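Local coordinates for response regulator receiver protein (Paraburkholderia phymatum, PDB 5TE9) that probably relays signals in a two-component pathway by accepting a phosphoryl group on an aspartate of its CheY-like receiver domain, at residues Q90-D95 / I101-L106; C125-P130 / V137-R142; K41-L46 / G149-P154; E57-E62 / P69-I74. All coordinates share one frame; numbering follows the deposited sequence.

Overall arrangement
All four contacts belong to one CheY-like receiver fold, whose parallel sheet has the strand order 2-1-3-4-5. Along the chain interaction 4 comes first, then interaction 1, then interaction 2, and all three are nested inside the long loop closed by interaction 3. Interactions 4 and 1, with centres about 11 Å apart, meet through neighbouring strands 71-76 and 103-107. Interaction 2, centred about 15 Å from interaction 1, continues the sheet to strand 126-128. Interaction 3 lies at the surface, its centre about 26 Å from that of interaction 1. Three contacts thus pack helices on the sheet, whereas interaction 3 lies where the second subunit joins; interaction 2 also touches that subunit.

Interaction 1: Q90-D95 / I101-L106; sequences QELKAD and IPVVVL
Leu92 and Val103 make the apolar side of this contact, with CD1 of Leu92 resting 4.2 Å from CG2 of Val103. Both are buried, and each points its side chain at the other element. A branched leucine on the inner face of the helix and a compact valine on the strand suit such an interior place, which Leu59 and Ile74 extend by packing on Leu92. The next helical residue, Lys93, stands at the exposed margin. Its first torsion sets CG beside the backbone N (chi1 -55°), the chain bends at chi2, and from there it runs out extended past Val103 in the opposite direction. NZ ends 3.7 Å from Val103 CG2. It stays 3.8 Å from Ile101 O, and a water spans that gap, accepting from Lys93 NZ at 3.1 Å and donating to Ile101 O at 3.1 Å. A long, flexible lysine fits here because it can span the distance from helix to strand, bringing NZ past the Val103 methyl to the water; Met99 O offers it a further, weak bond. Helix 85-94 is thereby fastened to strand 103-107 within the beta-alpha-beta crossover that begins at strand 71-76, the repeating unit of CheY-like receiver domains.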
# COMPACT_ATOMS: atom_id res chain seq x y z
N GLN A 90 17.58 -6.10 22.84
CA GLN A 90 18.37 -5.44 23.88
C GLN A 90 19.60 -4.77 23.29
O GLN A 90 20.00 -3.69 23.73
CB GLN A 90 18.78 -6.45 24.95
CG GLN A 90 17.64 -7.08 25.72
CD GLN A 90 18.09 -8.35 26.43
OE1 GLN A 90 18.91 -9.11 25.91
NE2 GLN A 90 17.57 -8.58 27.64
N GLU A 91 20.23 -5.41 22.30
CA GLU A 91 21.41 -4.80 21.70
C GLU A 91 21.02 -3.62 20.83
O GLU A 91 21.78 -2.65 20.71
CB GLU A 91 22.22 -5.84 20.90
CG GLU A 91 22.75 -7.00 21.75
CD GLU A 91 23.69 -7.95 21.00
OE1 GLU A 91 24.66 -7.46 20.39
OE2 GLU A 91 23.45 -9.18 21.04
N LEU A 92 19.81 -3.67 20.26
CA LEU A 92 19.29 -2.56 19.47
C LEU A 92 19.14 -1.31 20.32
O LEU A 92 19.69 -0.25 20.00
CB LEU A 92 17.94 -2.95 18.87
CG LEU A 92 17.91 -3.69 17.55
CD1 LEU A 92 16.56 -4.37 17.42
CD2 LEU A 92 18.11 -2.69 16.45
N LYS A 93 18.38 -1.41 21.41
CA LYS A 93 18.09 -0.25 22.23
C LYS A 93 19.31 0.25 23.01
O LYS A 93 19.28 1.39 23.51
CB LYS A 93 16.94 -0.56 23.19
CG LYS A 93 15.71 -1.07 22.47
CD LYS A 93 15.32 -0.15 21.31
CE LYS A 93 14.01 -0.59 20.70
NZ LYS A 93 13.74 0.20 19.49
N ALA A 94 20.36 -0.55 23.14
CA ALA A 94 21.60 -0.01 23.69
C ALA A 94 22.24 0.97 22.72
O ALA A 94 22.71 2.04 23.14
CB ALA A 94 22.57 -1.15 24.03
N ASP A 95 22.25 0.65 21.44
CA ASP A 95 23.00 1.42 20.46
C ASP A 95 22.33 2.76 20.21
O ASP A 95 21.16 2.78 19.80
CB ASP A 95 23.13 0.62 19.16
CG ASP A 95 24.27 1.12 18.28
OD1 ASP A 95 24.55 2.33 18.26
OD2 ASP A 95 24.89 0.27 17.59
N ILE A 101 15.38 2.88 15.29
CA ILE A 101 14.74 2.16 14.19
C ILE A 101 13.46 1.50 14.69
O ILE A 101 13.49 0.81 15.72
CB ILE A 101 15.68 1.12 13.60
CG1 ILE A 101 16.95 1.78 13.06
CG2 ILE A 101 14.99 0.35 12.48
CD1 ILE A 101 17.98 0.75 12.65
N PRO A 102 12.35 1.63 13.96
CA PRO A 102 11.09 1.01 14.39
C PRO A 102 11.17 -0.51 14.39
O PRO A 102 11.66 -1.12 13.43
CB PRO A 102 10.08 1.52 13.36
CG PRO A 102 10.66 2.83 12.92
CD PRO A 102 12.14 2.63 12.90
N VAL A 103 10.67 -1.12 15.46
CA VAL A 103 10.71 -2.56 15.67
C VAL A 103 9.29 -3.06 15.90
O VAL A 103 8.56 -2.52 16.74
CB VAL A 103 11.61 -2.94 16.87
CG1 VAL A 103 11.77 -4.47 16.96
CG2 VAL A 103 12.94 -2.26 16.78
N VAL A 104 8.91 -4.07 15.14
CA VAL A 104 7.68 -4.81 15.35
C VAL A 104 8.07 -6.21 15.80
O VAL A 104 8.89 -6.86 15.16
CB VAL A 104 6.84 -4.87 14.06
CG1 VAL A 104 5.79 -5.97 14.15
CG2 VAL A 104 6.20 -3.52 13.79
N VAL A 105 7.50 -6.65 16.92
CA VAL A 105 7.79 -7.97 17.48
C VAL A 105 6.71 -8.92 17.03
O VAL A 105 5.52 -8.61 17.12
CB VAL A 105 7.88 -7.92 19.01
CG1 VAL A 105 7.98 -9.33 19.59
CG2 VAL A 105 9.05 -7.05 19.45
N LEU A 106 7.11 -10.08 16.52
CA LEU A 106 6.17 -11.09 16.09
C LEU A 106 5.73 -11.93 17.28
O LEU A 106 6.57 -12.43 18.03
CB LEU A 106 6.80 -11.98 15.04
CG LEU A 106 7.23 -11.26 13.78
CD1 LEU A 106 7.72 -12.26 12.75
CD2 LEU A 106 6.03 -10.48 13.28
O HOH W 1 15.64 -0.75 17.22

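Interaction 2: C125-P130 / V137-R142; sequences CYITKP and VEVVRR
The carbonyl oxygen Tyr126 O receives a hydrogen bond from Arg142 NH1 at 2.7 Å, and Arg117 adds a second, weak one. The Arg142 bond is bent, with an N-H...O angle of 142°; the oxygen lies close to the guanidinium plane, whereas the donor is tilted out of the carbonyl plane. Arginine suits this place because its reach lets a helix residue grip the strand backbone. Arg142 NE and Glu138 OE1 form a long salt bridge at 3.6 Å, part of a network that also takes in Arg141. The apolar half is formed by Ile127 and Val139, which cross at about a right angle. Ile127 holds CG1 between its backbone N and carbonyl carbon (chi1 64°), and both of its branches touch the same methyl: Val139 CG2 is 3.5 Å from Ile127 CD1 and 3.6 Å from Ile127 CG2. Ile127 CG2 also lies 3.4 Å from Arg142 NH1, linking the two halves. Just past the end of the strand, Lys129 pairs with Asp77, the predicted phosphorylation site, and precedes a cis-proline, Pro130, as is familiar in receiver domains. Strand 126-128 and residues 137-142 of helix 133-142 run nearly antiparallel, the axes of these short segments 9.3 Å apart at closest approach; strand 103-107 flanks the strand in the sheet, helix 110-119 packs on Tyr126, and Tyr40 of the second subunit touches Val137 and Arg141.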
# COMPACT_ATOMS: atom_id res chain seq x y z
N CYS A 125 3.63 -2.03 18.53
CA CYS A 125 4.77 -2.65 17.88
C CYS A 125 4.74 -4.17 17.97
O CYS A 125 5.80 -4.80 18.06
CB CYS A 125 6.07 -2.11 18.50
SG CYS A 125 6.25 -0.31 18.35
N TYR A 126 3.55 -4.77 17.95
CA TYR A 126 3.38 -6.21 18.03
C TYR A 126 2.30 -6.62 17.04
O TYR A 126 1.25 -5.98 16.98
CB TYR A 126 2.97 -6.65 19.44
CG TYR A 126 3.97 -6.31 20.51
CD1 TYR A 126 3.96 -5.07 21.13
CD2 TYR A 126 4.95 -7.22 20.88
CE1 TYR A 126 4.89 -4.74 22.08
CE2 TYR A 126 5.87 -6.91 21.84
CZ TYR A 126 5.84 -5.67 22.44
OH TYR A 126 6.77 -5.35 23.40
N ILE A 127 2.57 -7.66 16.26
CA ILE A 127 1.56 -8.27 15.40
C ILE A 127 1.78 -9.76 15.38
O ILE A 127 2.91 -10.25 15.54
CB ILE A 127 1.56 -7.74 13.95
CG1 ILE A 127 2.85 -8.09 13.24
CG2 ILE A 127 1.28 -6.25 13.87
CD1 ILE A 127 2.63 -8.27 11.77
N THR A 128 0.69 -10.49 15.20
CA THR A 128 0.76 -11.93 15.15
C THR A 128 1.33 -12.37 13.81
O THR A 128 1.08 -11.74 12.77
CB THR A 128 -0.62 -12.51 15.37
OG1 THR A 128 -1.17 -11.88 16.54
CG2 THR A 128 -0.56 -14.00 15.60
N LYS A 129 2.13 -13.39 13.83
CA LYS A 129 2.65 -13.86 12.57
C LYS A 129 1.72 -14.93 12.01
O LYS A 129 0.91 -15.50 12.75
CB LYS A 129 4.07 -14.39 12.77
CG LYS A 129 4.13 -15.78 13.24
CD LYS A 129 5.55 -16.28 13.22
CE LYS A 129 6.22 -16.08 14.56
NZ LYS A 129 7.33 -17.04 14.74
N PRO A 130 1.79 -15.22 10.70
CA PRO A 130 2.75 -14.73 9.72
C PRO A 130 2.40 -13.35 9.22
O PRO A 130 1.28 -12.90 9.38
CB PRO A 130 2.65 -15.75 8.60
CG PRO A 130 1.23 -16.16 8.64
CD PRO A 130 0.81 -16.13 10.09
N VAL A 137 -0.09 -4.46 6.30
CA VAL A 137 -0.83 -3.21 6.20
C VAL A 137 -1.17 -2.70 7.60
O VAL A 137 -1.05 -1.50 7.88
CB VAL A 137 -2.07 -3.40 5.30
CG1 VAL A 137 -3.12 -2.34 5.59
CG2 VAL A 137 -1.65 -3.36 3.83
N GLU A 138 -1.53 -3.60 8.51
CA GLU A 138 -1.82 -3.18 9.88
C GLU A 138 -0.57 -2.65 10.57
O GLU A 138 -0.64 -1.66 11.31
CB GLU A 138 -2.44 -4.33 10.67
CG GLU A 138 -3.97 -4.32 10.59
CD GLU A 138 -4.59 -3.05 11.21
OE1 GLU A 138 -4.18 -2.64 12.32
OE2 GLU A 138 -5.50 -2.46 10.59
N VAL A 139 0.59 -3.26 10.33
CA VAL A 139 1.83 -2.70 10.86
C VAL A 139 1.95 -1.24 10.44
O VAL A 139 2.16 -0.35 11.27
CB VAL A 139 3.05 -3.51 10.39
CG1 VAL A 139 4.33 -2.79 10.76
CG2 VAL A 139 3.04 -4.88 11.00
N VAL A 140 1.82 -0.99 9.14
CA VAL A 140 1.94 0.36 8.62
C VAL A 140 0.93 1.29 9.32
O VAL A 140 1.27 2.42 9.69
CB VAL A 140 1.77 0.35 7.09
CG1 VAL A 140 1.51 1.74 6.54
CG2 VAL A 140 3.03 -0.28 6.44
N ARG A 141 -0.29 0.80 9.56
CA ARG A 141 -1.29 1.61 10.24
C ARG A 141 -0.85 1.95 11.66
O ARG A 141 -1.03 3.08 12.12
CB ARG A 141 -2.64 0.90 10.27
CG ARG A 141 -3.35 0.85 8.94
CD ARG A 141 -4.72 0.22 9.09
NE ARG A 141 -5.65 1.04 9.86
CZ ARG A 141 -6.06 0.76 11.08
NH1 ARG A 141 -5.61 -0.33 11.69
NH2 ARG A 141 -6.91 1.56 11.71
N ARG A 142 -0.28 0.98 12.37
CA ARG A 142 0.04 1.13 13.78
C ARG A 142 1.25 2.03 14.03
O ARG A 142 1.51 2.37 15.19
CB ARG A 142 0.30 -0.24 14.41
CG ARG A 142 -0.80 -1.26 14.20
CD ARG A 142 -1.45 -1.64 15.49
NE ARG A 142 -2.24 -2.86 15.38
CZ ARG A 142 -1.75 -4.07 15.61
NH1 ARG A 142 -0.48 -4.21 15.94
NH2 ARG A 142 -2.53 -5.14 15.52

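Interaction 3: K41-L46 / G149-P154; sequences KLLNPL and GVVTLP
Leu43 reaches toward Leu153 tip to tip, and the two meet through their CD1 methyls at 3.9 Å. The same methyl of Leu43 serves Val151, but from another direction: these side chains cross at about a right angle, with Leu43 CD1 3.9 Å from Val151 CG1. Val151 presents that branch because its first torsion (57°) sets CG1 between the backbone N and the carbonyl carbon. One leucine tip therefore bridges two residues spaced by two along an extended chain. The loop carrying it starts where helix 27-39 ends in a Schellman motif, with Lys41 as the residue of positive phi, and it leads into strand 46-49 of the receiver fold. Strand 146-152, in contrast, follows the last helix of the chain and pairs antiparallel with a strand of the second subunit, so the beta structure continues across the interface. Beta-branched valine is at home in such a strand, and leucine, whose methyls lie farther from the backbone, suits the task of spanning the gap from the loop. Trp147 of the second subunit packs on both Leu43 and Leu153. Lys41 makes a cation-pi contact with that same tryptophan, and Asn44 OD1 accepts a hydrogen bond from Val150 N of the second subunit.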
# COMPACT_ATOMS: atom_id res chain seq x y z
N LYS A 41 3.09 -5.96 -4.92
CA LYS A 41 3.89 -4.91 -5.56
C LYS A 41 4.40 -3.89 -4.56
O LYS A 41 4.30 -2.68 -4.76
CB LYS A 41 3.10 -4.22 -6.68
CG LYS A 41 3.03 -5.00 -7.97
CD LYS A 41 1.62 -4.90 -8.54
CE LYS A 41 1.61 -4.53 -10.01
NZ LYS A 41 2.10 -3.17 -10.26
N LEU A 42 4.94 -4.39 -3.45
CA LEU A 42 5.66 -3.51 -2.54
C LEU A 42 7.04 -3.28 -3.10
O LEU A 42 7.75 -4.23 -3.41
CB LEU A 42 5.75 -4.13 -1.14
CG LEU A 42 4.69 -3.64 -0.16
CD1 LEU A 42 4.66 -4.58 1.02
CD2 LEU A 42 5.00 -2.22 0.29
N LEU A 43 7.41 -2.02 -3.24
CA LEU A 43 8.74 -1.72 -3.73
C LEU A 43 9.80 -1.76 -2.64
O LEU A 43 10.99 -1.73 -2.97
CB LEU A 43 8.76 -0.36 -4.40
CG LEU A 43 8.25 -0.39 -5.85
CD1 LEU A 43 8.52 0.93 -6.55
CD2 LEU A 43 8.92 -1.54 -6.57
N ASN A 44 9.41 -1.80 -1.37
CA ASN A 44 10.38 -1.65 -0.29
C ASN A 44 11.31 -2.86 -0.26
O ASN A 44 10.82 -3.99 -0.10
CB ASN A 44 9.66 -1.52 1.06
CG ASN A 44 8.81 -0.28 1.14
OD1 ASN A 44 7.62 -0.31 0.84
ND2 ASN A 44 9.42 0.82 1.54
N PRO A 45 12.62 -2.69 -0.44
CA PRO A 45 13.54 -3.84 -0.34
C PRO A 45 13.31 -4.62 0.94
O PRO A 45 13.35 -4.05 2.03
CB PRO A 45 14.93 -3.19 -0.36
CG PRO A 45 14.74 -1.87 -1.01
CD PRO A 45 13.32 -1.43 -0.73
N LEU A 46 13.05 -5.91 0.81
CA LEU A 46 12.88 -6.79 1.96
C LEU A 46 14.15 -7.59 2.17
O LEU A 46 14.58 -8.34 1.28
CB LEU A 46 11.69 -7.72 1.73
CG LEU A 46 11.56 -8.82 2.79
CD1 LEU A 46 11.37 -8.27 4.24
CD2 LEU A 46 10.39 -9.68 2.36
N GLY A 149 1.97 4.82 -0.31
CA GLY A 149 1.76 5.61 -1.50
C GLY A 149 1.81 4.78 -2.76
O GLY A 149 2.60 3.84 -2.86
N VAL A 150 0.98 5.10 -3.74
CA VAL A 150 1.03 4.44 -5.03
C VAL A 150 1.96 5.24 -5.93
O VAL A 150 1.74 6.44 -6.15
CB VAL A 150 -0.36 4.31 -5.65
CG1 VAL A 150 -0.28 3.61 -6.97
CG2 VAL A 150 -1.28 3.55 -4.69
N VAL A 151 2.99 4.60 -6.45
CA VAL A 151 3.97 5.28 -7.29
C VAL A 151 3.91 4.71 -8.71
O VAL A 151 3.85 3.49 -8.92
CB VAL A 151 5.38 5.16 -6.71
CG1 VAL A 151 5.75 3.71 -6.51
CG2 VAL A 151 6.37 5.86 -7.61
N THR A 152 3.93 5.61 -9.68
CA THR A 152 4.04 5.19 -11.06
C THR A 152 5.51 4.97 -11.40
O THR A 152 6.40 5.61 -10.83
CB THR A 152 3.39 6.23 -11.98
OG1 THR A 152 3.36 5.73 -13.32
CG2 THR A 152 4.14 7.55 -11.93
N LEU A 153 5.76 4.02 -12.29
CA LEU A 153 7.11 3.57 -12.59
C LEU A 153 7.23 3.30 -14.09
O LEU A 153 6.29 2.76 -14.70
CB LEU A 153 7.47 2.29 -11.81
CG LEU A 153 8.84 2.22 -11.14
CD1 LEU A 153 8.83 2.99 -9.83
CD2 LEU A 153 9.29 0.78 -10.91
N PRO A 154 8.35 3.69 -14.71
CA PRO A 154 8.73 3.42 -16.10
C PRO A 154 8.40 2.00 -16.57
O PRO A 154 7.95 1.84 -17.71
CB PRO A 154 10.25 3.63 -16.09
CG PRO A 154 10.50 4.59 -14.94
CD PRO A 154 9.25 4.69 -14.10

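Interaction 4: E57-E62 / P69-I74; sequences EFLRRE and PRPGLI
Phe58 meets Pro69 and Pro71 where the end of helix 52-60 packs against the chain leading into strand 71-76, a helix-to-strand connection within the CheY-like alpha/beta fold. Its ring is swung out with CG anti to the backbone N (chi1 -162°), which brings CZ to 3.8 Å from Pro69 CD and CE2 to 3.5 Å from Pro69 O. Pro71 CD approaches the edge of the ring. His65 also meets this ring, edge to face, and a large flat side chain is well used here, filling the space between the helix end, the Pro69-Pro71 chain and strand 19-23, where Leu21 touches it. Backbone polarity is served by a water that donates to Phe58 O at 3.2 Å and to Pro69 O at 2.8 Å, tying the helix to the loop. Leu59, next in sequence, turns to the buried core. The side chains of Leu59 and Pro71 cross at about a right angle, Leu59 CD2 lying 3.7 Å from Pro71 CG; Leu59 CD2 meets Ile74 CD1 tip to tip at 3.9 Å. Proline and isoleucine give this leucine a firm apolar surface, and Leu92 from helix 85-94 packs on both Leu59 and Ile74. Arg61 then leaves the helix with a positive phi of 58°, forming a Schellman motif, and its guanidinium meets the Arg70 side chain at the exposed margin. The two guanidinium planes stand 81° apart and their charged atoms do not touch; instead Arg70 CG lies over one face of the Arg61 guanidinium, 3.4 Å from Arg61 NH1.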
# COMPACT_ATOMS: atom_id res chain seq x y z
N GLU A 57 24.69 -8.81 12.63
CA GLU A 57 25.65 -8.62 11.55
C GLU A 57 25.12 -7.64 10.51
O GLU A 57 25.87 -6.82 9.97
CB GLU A 57 25.97 -9.97 10.90
CG GLU A 57 27.38 -10.46 11.11
CD GLU A 57 27.56 -11.91 10.71
OE1 GLU A 57 26.72 -12.45 9.95
OE2 GLU A 57 28.55 -12.52 11.16
N PHE A 58 23.82 -7.72 10.23
CA PHE A 58 23.18 -6.80 9.29
C PHE A 58 23.16 -5.38 9.84
O PHE A 58 23.63 -4.44 9.18
CB PHE A 58 21.75 -7.27 9.03
CG PHE A 58 21.15 -6.69 7.79
CD1 PHE A 58 21.39 -7.26 6.55
CD2 PHE A 58 20.35 -5.56 7.86
CE1 PHE A 58 20.82 -6.73 5.41
CE2 PHE A 58 19.79 -5.02 6.72
CZ PHE A 58 20.02 -5.60 5.49
N LEU A 59 22.62 -5.19 11.04
CA LEU A 59 22.52 -3.85 11.62
C LEU A 59 23.89 -3.19 11.72
O LEU A 59 24.09 -2.06 11.26
CB LEU A 59 21.85 -3.94 12.99
CG LEU A 59 20.42 -4.48 12.81
CD1 LEU A 59 19.78 -4.76 14.15
CD2 LEU A 59 19.58 -3.51 11.97
N ARG A 60 24.86 -3.90 12.31
CA ARG A 60 26.20 -3.34 12.44
C ARG A 60 26.93 -3.27 11.11
O ARG A 60 27.98 -2.63 11.03
CB ARG A 60 26.99 -4.16 13.46
CG ARG A 60 26.25 -4.37 14.77
CD ARG A 60 27.06 -5.19 15.76
NE ARG A 60 26.34 -5.45 17.00
CZ ARG A 60 26.17 -4.56 17.97
NH1 ARG A 60 26.65 -3.33 17.84
NH2 ARG A 60 25.50 -4.89 19.08
N ARG A 61 26.39 -3.91 10.07
CA ARG A 61 26.97 -3.90 8.73
C ARG A 61 28.40 -4.43 8.77
O ARG A 61 29.35 -3.78 8.34
CB ARG A 61 26.88 -2.50 8.11
CG ARG A 61 25.43 -1.97 8.15
CD ARG A 61 25.22 -0.62 7.48
NE ARG A 61 25.74 0.48 8.27
CZ ARG A 61 25.55 1.76 7.97
NH1 ARG A 61 24.83 2.08 6.91
NH2 ARG A 61 26.06 2.72 8.73
N GLU A 62 28.53 -5.64 9.31
CA GLU A 62 29.81 -6.32 9.51
C GLU A 62 29.83 -7.65 8.77
O GLU A 62 28.78 -8.27 8.55
CB GLU A 62 30.07 -6.57 11.00
CG GLU A 62 29.99 -5.35 11.89
CD GLU A 62 30.06 -5.72 13.37
OE1 GLU A 62 29.66 -6.86 13.71
OE2 GLU A 62 30.50 -4.89 14.19
N PRO A 69 22.18 -2.00 3.80
CA PRO A 69 21.56 -0.70 4.04
C PRO A 69 20.92 -0.68 5.42
O PRO A 69 20.43 -1.69 5.91
CB PRO A 69 20.49 -0.61 2.95
CG PRO A 69 20.47 -1.98 2.27
CD PRO A 69 21.27 -2.91 3.10
N ARG A 70 20.95 0.49 6.06
CA ARG A 70 20.19 0.68 7.28
C ARG A 70 18.73 0.39 7.01
O ARG A 70 18.16 0.93 6.06
CB ARG A 70 20.32 2.11 7.80
CG ARG A 70 21.71 2.52 8.22
CD ARG A 70 21.69 3.92 8.81
NE ARG A 70 20.54 4.13 9.70
CZ ARG A 70 20.43 3.62 10.92
NH1 ARG A 70 21.40 2.85 11.42
NH2 ARG A 70 19.36 3.88 11.66
N PRO A 71 18.08 -0.47 7.80
CA PRO A 71 16.64 -0.64 7.66
C PRO A 71 15.89 0.53 8.29
O PRO A 71 16.40 1.21 9.19
CB PRO A 71 16.36 -1.95 8.42
CG PRO A 71 17.41 -1.97 9.46
CD PRO A 71 18.65 -1.35 8.83
N GLY A 72 14.69 0.77 7.77
CA GLY A 72 13.79 1.77 8.31
C GLY A 72 12.70 1.08 9.11
O GLY A 72 11.96 1.72 9.86
N LEU A 73 12.62 -0.24 8.98
CA LEU A 73 11.71 -1.04 9.77
C LEU A 73 12.35 -2.40 10.02
O LEU A 73 12.88 -3.02 9.08
CB LEU A 73 10.35 -1.21 9.09
CG LEU A 73 9.43 -2.19 9.81
CD1 LEU A 73 9.02 -1.67 11.24
CD2 LEU A 73 8.19 -2.49 8.97
N ILE A 74 12.31 -2.85 11.27
CA ILE A 74 12.78 -4.16 11.68
C ILE A 74 11.57 -4.94 12.18
O ILE A 74 10.85 -4.47 13.05
CB ILE A 74 13.84 -4.08 12.80
CG1 ILE A 74 15.07 -3.28 12.34
CG2 ILE A 74 14.25 -5.49 13.24
CD1 ILE A 74 16.04 -2.95 13.46
O HOH W 2 21.88 -1.85 8.31